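Local coordinates for protein cystalysin (Treponema denticola, PDB 1C7N) that belongs to the class I and II aminotransferase family of pyridoxal-phosphate proteins and carries bound pyridoxal-5'-phosphate in its pocket, at residues A[304-309]-A[328-333]; A[315-320]-A[333-338]. One frame throughout, in Å; residues are numbered along the deposited sequence.

Contact 1 (A[304-309]-A[328-333]); sequences RIVKDF and QWIDFR
Val306 on the helix and Gln328 on the strand point their side chains at each other from opposite directions, and the meeting is polar atom against hydrocarbon. Gln328 runs out extended, CG anti to its own backbone N (chi1 -172°), which carries the amide across to the helix. There its OE1 sits 3.3 Å from Val306 CB and 3.5 Å from Val306 CG2, touching the branch point of the valine and not one methyl alone. This oxygen is buried and finds no hydrogen-bond partner in the model. The other half of the amide fares better: NE2 donates to the backbone oxygens of Gln303 and Pro320, two bonds that would fix the rotation of the amide and leave OE1 against the valine.

The apolar part is small. Val306 CG1 lies 4.0 Å from Ile330 CD1, the two side chains crossing at a slant.

At the far end of 328-333 the polar contacts are local. Arg333 takes Asp331 side-on, NE to OD1 at 3.0 Å and NH2 to OD2 at 3.0 Å, a salt bridge in which both oxygens are approached from above the carboxylate plane. The backbone N of Arg333 meets OD1 at 2.9 Å, nearly in line with its C-O bond and on the other side of the plane from NE, making an Asx turn.

Helix residues 304-309 and strand residues 328-331 run almost parallel, their axes 8° apart and 10.4 Å from each other at closest approach. Strand 327-331 is an outer strand of a small antiparallel sheet, paired with strand 367-371; Ala319 fills in beside Val306, and helix 376-393 packs on the helix through Ile305 and Phe309.

Contact 2 (A[315-320]-A[333-338]); sequences PEIKAP and RALKMD
Two loops flank strand 327-331 in this contact: 315-320, which leads from helix 289-313 toward the strand, and 333-338, which opens with a 3-10 turn and runs on to helix 339-350. They come together at Glu316 and Ala334, whose CA atoms are 5.9 Å apart. The methyl of Ala334 points at the other loop and fits against both backbone and side chain of the glutamate, with Ala334 CB 3.4 Å from Glu316 O and 3.6 Å from Glu316 CG. Glu316 holds CG between its backbone N and carbonyl carbon (chi1 74°) and bends again at chi2 (-79°), so its aliphatic part lies beside the methyl while the carboxylate turns toward Leu335, OE1 coming to 4.3 Å from Leu335 CD2.

A water joins the backbones at the same place. It lies 2.8 Å from Glu316 O, to which it can donate, and accepts from Ala334 N at 2.9 Å, bridging the loops where they share no direct hydrogen bond. The strand between the loops belongs to a three-stranded antiparallel sheet separate from the large mixed sheet, consistent with the smaller domain of fold-type I pyridoxal-phosphate proteins. The 3-10 turn that presents Ala334 is closed by Lys336 N bonding to Arg333 O at 3.1 Å, and the chain then passes through Lys336, with both backbone angles positive, to Asp338. That residue is the N-cap of helix 339-350, its OD2 accepting from Ala341 N.

On the buried side the contact becomes hydrophobic. Ile317 and Leu335 each leave the backbone at a slant to the opposite loop, yet their outer carbons converge, Ile317 CD1 standing 4.4 Å from Leu335 CG. Ile317 is buried and packs also on Phe310 of helix 289-313 and on Ile330 of the strand.

In the fold
Contacts 1 and 2 have centres 9 Å apart, and their segments alternate along the chain: helix, loop, strand, second loop. Arg333 belongs to both, ending segment 328-333 and starting the 3-10 turn. Between them, loop 315-320 runs alongside strand 327-331 and is tied to it by a probable backbone hydrogen bond, Asp331 N to Lys318 O at 2.8 Å, besides the amide of Gln328. Lys307 CB also packs on Ala319 O at 3.1 Å, bringing the helix against the same loop. In contact 1 the side chain of Gln328 is about 14 Å from a bound pyridoxal-5'-phosphate; no residue of contact 2 is among those lining the cofactor pocket.

Contact 1 (A[304-309]-A[328-333])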
loop_
_atom_site.group_PDB
_atom_site.type_symbol
_atom_site.label_atom_id
_atom_site.label_comp_id
_atom_site.label_asym_id
_atom_site.label_seq_id
_atom_site.Cartn_x
_atom_site.Cartn_y
_atom_site.Cartn_z
ATOM N N ARG A 304 -13.533 -18.186 -27.305
ATOM C CA ARG A 304 -14.081 -18.973 -28.405
ATOM C C ARG A 304 -13.065 -19.013 -29.550
ATOM O O ARG A 304 -12.945 -20.017 -30.249
ATOM C CB ARG A 304 -15.433 -18.392 -28.845
ATOM C CG ARG A 304 -16.517 -18.583 -27.776
ATOM C CD ARG A 304 -17.784 -17.777 -28.035
ATOM N NE ARG A 304 -18.756 -17.930 -26.946
ATOM C CZ ARG A 304 -19.456 -19.040 -26.706
ATOM N NH1 ARG A 304 -19.306 -20.110 -27.481
ATOM N NH2 ARG A 304 -20.306 -19.084 -25.687
ATOM N N ILE A 305 -12.305 -17.937 -29.720
ATOM C CA ILE A 305 -11.280 -17.903 -30.765
ATOM C C ILE A 305 -10.228 -18.977 -30.457
ATOM O O ILE A 305 -9.790 -19.712 -31.348
ATOM C CB ILE A 305 -10.586 -16.515 -30.830
ATOM C CG1 ILE A 305 -11.572 -15.469 -31.358
ATOM C CG2 ILE A 305 -9.341 -16.579 -31.734
ATOM C CD1 ILE A 305 -10.990 -14.067 -31.443
ATOM N N VAL A 306 -9.841 -19.068 -29.187
ATOM C CA VAL A 306 -8.844 -20.039 -28.746
ATOM C C VAL A 306 -9.379 -21.462 -28.933
ATOM O O VAL A 306 -8.724 -22.307 -29.539
ATOM C CB VAL A 306 -8.472 -19.818 -27.250
ATOM C CG1 VAL A 306 -7.466 -20.863 -26.787
ATOM C CG2 VAL A 306 -7.888 -18.415 -27.062
ATOM N N LYS A 307 -10.570 -21.717 -28.406
ATOM C CA LYS A 307 -11.195 -23.028 -28.522
ATOM C C LYS A 307 -11.248 -23.454 -29.984
ATOM O O LYS A 307 -10.852 -24.570 -30.334
ATOM C CB LYS A 307 -12.607 -22.977 -27.929
ATOM C CG LYS A 307 -13.428 -24.254 -28.089
ATOM C CD LYS A 307 -14.758 -24.114 -27.358
ATOM C CE LYS A 307 -15.782 -25.143 -27.811
ATOM N NZ LYS A 307 -15.305 -26.540 -27.641
ATOM N N ASP A 308 -11.728 -22.559 -30.839
ATOM C CA ASP A 308 -11.832 -22.851 -32.263
ATOM C C ASP A 308 -10.480 -23.117 -32.913
ATOM O O ASP A 308 -10.350 -24.015 -33.747
ATOM C CB ASP A 308 -12.532 -21.698 -32.985
ATOM C CG ASP A 308 -12.591 -21.904 -34.484
ATOM O OD1 ASP A 308 -11.716 -21.366 -35.197
ATOM O OD2 ASP A 308 -13.506 -22.621 -34.945
ATOM N N PHE A 309 -9.474 -22.336 -32.533
ATOM C CA PHE A 309 -8.147 -22.493 -33.101
ATOM C C PHE A 309 -7.623 -23.916 -32.970
ATOM O O PHE A 309 -7.107 -24.481 -33.931
ATOM C CB PHE A 309 -7.158 -21.540 -32.438
ATOM C CG PHE A 309 -5.736 -21.800 -32.820
ATOM C CD1 PHE A 309 -5.255 -21.411 -34.062
ATOM C CD2 PHE A 309 -4.888 -22.486 -31.955
ATOM C CE1 PHE A 309 -3.947 -21.702 -34.442
ATOM C CE2 PHE A 309 -3.581 -22.781 -32.322
ATOM C CZ PHE A 309 -3.110 -22.388 -33.569
ATOM N N GLN A 328 -8.069 -18.481 -19.416
ATOM C CA GLN A 328 -8.474 -19.776 -19.963
ATOM C C GLN A 328 -7.446 -20.880 -19.717
ATOM O O GLN A 328 -6.242 -20.654 -19.808
ATOM C CB GLN A 328 -8.766 -19.610 -21.463
ATOM C CG GLN A 328 -9.384 -20.817 -22.160
ATOM C CD GLN A 328 -9.941 -20.446 -23.530
ATOM O OE1 GLN A 328 -9.508 -19.470 -24.135
ATOM N NE2 GLN A 328 -10.896 -21.235 -24.026
ATOM N N TRP A 329 -7.941 -22.074 -19.412
ATOM C CA TRP A 329 -7.104 -23.231 -19.084
ATOM C C TRP A 329 -6.984 -24.153 -20.293
ATOM O O TRP A 329 -7.944 -24.829 -20.656
ATOM C CB TRP A 329 -7.752 -23.970 -17.906
ATOM C CG TRP A 329 -6.868 -24.882 -17.078
ATOM C CD1 TRP A 329 -7.158 -26.163 -16.702
ATOM C CD2 TRP A 329 -5.637 -24.541 -16.411
ATOM N NE1 TRP A 329 -6.200 -26.637 -15.837
ATOM C CE2 TRP A 329 -5.256 -25.667 -15.641
ATOM C CE3 TRP A 329 -4.829 -23.398 -16.383
ATOM C CZ2 TRP A 329 -4.098 -25.678 -14.852
ATOM C CZ3 TRP A 329 -3.679 -23.411 -15.599
ATOM C CH2 TRP A 329 -3.326 -24.546 -14.843
ATOM N N ILE A 330 -5.801 -24.181 -20.901
ATOM C CA ILE A 330 -5.562 -25.002 -22.083
ATOM C C ILE A 330 -4.808 -26.284 -21.755
ATOM O O ILE A 330 -3.722 -26.254 -21.182
ATOM C CB ILE A 330 -4.765 -24.220 -23.143
ATOM C CG1 ILE A 330 -5.441 -22.872 -23.412
ATOM C CG2 ILE A 330 -4.708 -25.020 -24.441
ATOM C CD1 ILE A 330 -4.626 -21.942 -24.261
ATOM N N ASP A 331 -5.391 -27.408 -22.155
ATOM C CA ASP A 331 -4.817 -28.726 -21.913
ATOM C C ASP A 331 -3.888 -29.173 -23.044
ATOM O O ASP A 331 -4.348 -29.594 -24.105
ATOM C CB ASP A 331 -5.961 -29.726 -21.731
ATOM C CG ASP A 331 -5.481 -31.142 -21.494
ATOM O OD1 ASP A 331 -4.255 -31.365 -21.398
ATOM O OD2 ASP A 331 -6.347 -32.034 -21.397
ATOM N N PHE A 332 -2.580 -29.081 -22.809
ATOM C CA PHE A 332 -1.580 -29.476 -23.803
ATOM C C PHE A 332 -1.006 -30.868 -23.539
ATOM O O PHE A 332 -0.053 -31.280 -24.194
ATOM C CB PHE A 332 -0.401 -28.493 -23.818
ATOM C CG PHE A 332 -0.653 -27.222 -24.588
ATOM C CD1 PHE A 332 -1.318 -26.153 -23.999
ATOM C CD2 PHE A 332 -0.180 -27.081 -25.895
ATOM C CE1 PHE A 332 -1.503 -24.955 -24.699
ATOM C CE2 PHE A 332 -0.360 -25.890 -26.603
ATOM C CZ PHE A 332 -1.023 -24.824 -26.002
ATOM N N ARG A 333 -1.578 -31.583 -22.583
ATOM C CA ARG A 333 -1.078 -32.907 -22.225
ATOM C C ARG A 333 -0.856 -33.875 -23.390
ATOM O O ARG A 333 0.027 -34.733 -23.323
ATOM C CB ARG A 333 -1.999 -33.551 -21.181
ATOM C CG ARG A 333 -1.808 -32.992 -19.779
ATOM C CD ARG A 333 -2.770 -33.612 -18.784
ATOM N NE ARG A 333 -4.153 -33.261 -19.087
ATOM C CZ ARG A 333 -5.199 -33.697 -18.395
ATOM N NH1 ARG A 333 -5.021 -34.506 -17.359
ATOM N NH2 ARG A 333 -6.421 -33.315 -18.728
#

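Contact 2 (A[315-320]-A[333-338])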
loop_
_atom_site.group_PDB
_atom_site.type_symbol
_atom_site.label_atom_id
_atom_site.label_comp_id
_atom_site.label_asym_id
_atom_site.label_seq_id
_atom_site.Cartn_x
_atom_site.Cartn_y
_atom_site.Cartn_z
ATOM N N PRO A 315 -6.340 -30.378 -32.932
ATOM C CA PRO A 315 -7.444 -31.031 -32.220
ATOM C C PRO A 315 -7.113 -31.752 -30.914
ATOM O O PRO A 315 -7.976 -31.880 -30.044
ATOM C CB PRO A 315 -7.997 -32.008 -33.261
ATOM C CG PRO A 315 -7.660 -31.388 -34.544
ATOM C CD PRO A 315 -6.268 -30.877 -34.317
ATOM N N GLU A 316 -5.882 -32.235 -30.773
ATOM C CA GLU A 316 -5.508 -32.960 -29.565
ATOM C C GLU A 316 -5.321 -32.040 -28.365
ATOM O O GLU A 316 -5.311 -32.493 -27.222
ATOM C CB GLU A 316 -4.234 -33.791 -29.798
ATOM C CG GLU A 316 -2.918 -33.014 -29.880
ATOM C CD GLU A 316 -2.683 -32.349 -31.225
ATOM O OE1 GLU A 316 -1.536 -31.912 -31.470
ATOM O OE2 GLU A 316 -3.630 -32.254 -32.036
ATOM N N ILE A 317 -5.169 -30.751 -28.630
ATOM C CA ILE A 317 -5.013 -29.762 -27.563
ATOM C C ILE A 317 -6.421 -29.232 -27.301
ATOM O O ILE A 317 -7.131 -28.878 -28.238
ATOM C CB ILE A 317 -4.098 -28.616 -28.019
ATOM C CG1 ILE A 317 -2.742 -29.183 -28.444
ATOM C CG2 ILE A 317 -3.925 -27.604 -26.890
ATOM C CD1 ILE A 317 -1.786 -28.153 -28.996
ATOM N N LYS A 318 -6.828 -29.185 -26.037
ATOM C CA LYS A 318 -8.174 -28.729 -25.694
ATOM C C LYS A 318 -8.220 -27.395 -24.945
ATOM O O LYS A 318 -7.531 -27.219 -23.942
ATOM C CB LYS A 318 -8.876 -29.790 -24.844
ATOM C CG LYS A 318 -8.872 -31.200 -25.428
ATOM C CD LYS A 318 -9.625 -31.258 -26.743
ATOM C CE LYS A 318 -9.911 -32.690 -27.162
ATOM N NZ LYS A 318 -8.673 -33.495 -27.275
ATOM N N ALA A 319 -9.046 -26.472 -25.434
ATOM C CA ALA A 319 -9.220 -25.167 -24.805
ATOM C C ALA A 319 -10.719 -24.968 -24.571
ATOM O O ALA A 319 -11.396 -24.299 -25.349
ATOM C CB ALA A 319 -8.674 -24.057 -25.707
ATOM N N PRO A 320 -11.256 -25.572 -23.500
ATOM C CA PRO A 320 -12.679 -25.464 -23.160
ATOM C C PRO A 320 -13.059 -24.049 -22.733
ATOM O O PRO A 320 -12.229 -23.305 -22.204
ATOM C CB PRO A 320 -12.837 -26.453 -22.003
ATOM C CG PRO A 320 -11.686 -27.408 -22.181
ATOM C CD PRO A 320 -10.570 -26.506 -22.592
ATOM N N ARG A 333 -1.578 -31.583 -22.583
ATOM C CA ARG A 333 -1.078 -32.907 -22.225
ATOM C C ARG A 333 -0.856 -33.875 -23.390
ATOM O O ARG A 333 0.027 -34.733 -23.323
ATOM C CB ARG A 333 -1.999 -33.551 -21.181
ATOM C CG ARG A 333 -1.808 -32.992 -19.779
ATOM C CD ARG A 333 -2.770 -33.612 -18.784
ATOM N NE ARG A 333 -4.153 -33.261 -19.087
ATOM C CZ ARG A 333 -5.199 -33.697 -18.395
ATOM N NH1 ARG A 333 -5.021 -34.506 -17.359
ATOM N NH2 ARG A 333 -6.421 -33.315 -18.728
ATOM N N ALA A 334 -1.633 -33.737 -24.459
ATOM C CA ALA A 334 -1.493 -34.633 -25.608
ATOM C C ALA A 334 -0.180 -34.433 -26.362
ATOM O O ALA A 334 0.181 -35.242 -27.220
ATOM C CB ALA A 334 -2.672 -34.460 -26.561
ATOM N N LEU A 335 0.530 -33.351 -26.052
ATOM C CA LEU A 335 1.808 -33.086 -26.701
ATOM C C LEU A 335 2.879 -34.007 -26.132
ATOM O O LEU A 335 3.950 -34.158 -26.716
ATOM C CB LEU A 335 2.239 -31.630 -26.491
ATOM C CG LEU A 335 1.576 -30.550 -27.348
ATOM C CD1 LEU A 335 2.217 -29.211 -27.049
ATOM C CD2 LEU A 335 1.743 -30.888 -28.817
ATOM N N LYS A 336 2.580 -34.617 -24.990
ATOM C CA LYS A 336 3.511 -35.517 -24.320
ATOM C C LYS A 336 4.856 -34.835 -24.048
ATOM O O LYS A 336 5.919 -35.399 -24.323
ATOM C CB LYS A 336 3.730 -36.783 -25.155
ATOM C CG LYS A 336 2.464 -37.579 -25.452
ATOM C CD LYS A 336 1.749 -38.043 -24.187
ATOM C CE LYS A 336 0.562 -38.933 -24.536
ATOM N NZ LYS A 336 -0.192 -39.395 -23.333
ATOM N N MET A 337 4.797 -33.615 -23.519
ATOM C CA MET A 337 5.996 -32.849 -23.180
ATOM C C MET A 337 5.927 -32.518 -21.690
ATOM O O MET A 337 4.908 -31.986 -21.237
ATOM C CB MET A 337 6.040 -31.536 -23.968
ATOM C CG MET A 337 6.380 -31.654 -25.442
ATOM S SD MET A 337 6.285 -30.030 -26.239
ATOM C CE MET A 337 7.733 -29.239 -25.567
ATOM N N ASP A 338 6.982 -32.815 -20.926
ATOM C CA ASP A 338 6.949 -32.503 -19.497
ATOM C C ASP A 338 6.884 -30.982 -19.360
ATOM O O ASP A 338 7.219 -30.264 -20.305
ATOM C CB ASP A 338 8.150 -33.141 -18.742
ATOM C CG ASP A 338 9.502 -32.485 -19.038
ATOM O OD1 ASP A 338 10.532 -33.173 -18.824
ATOM O OD2 ASP A 338 9.562 -31.304 -19.443
HETATM O O HOH W 1 -4.072 -32.185 -24.777
#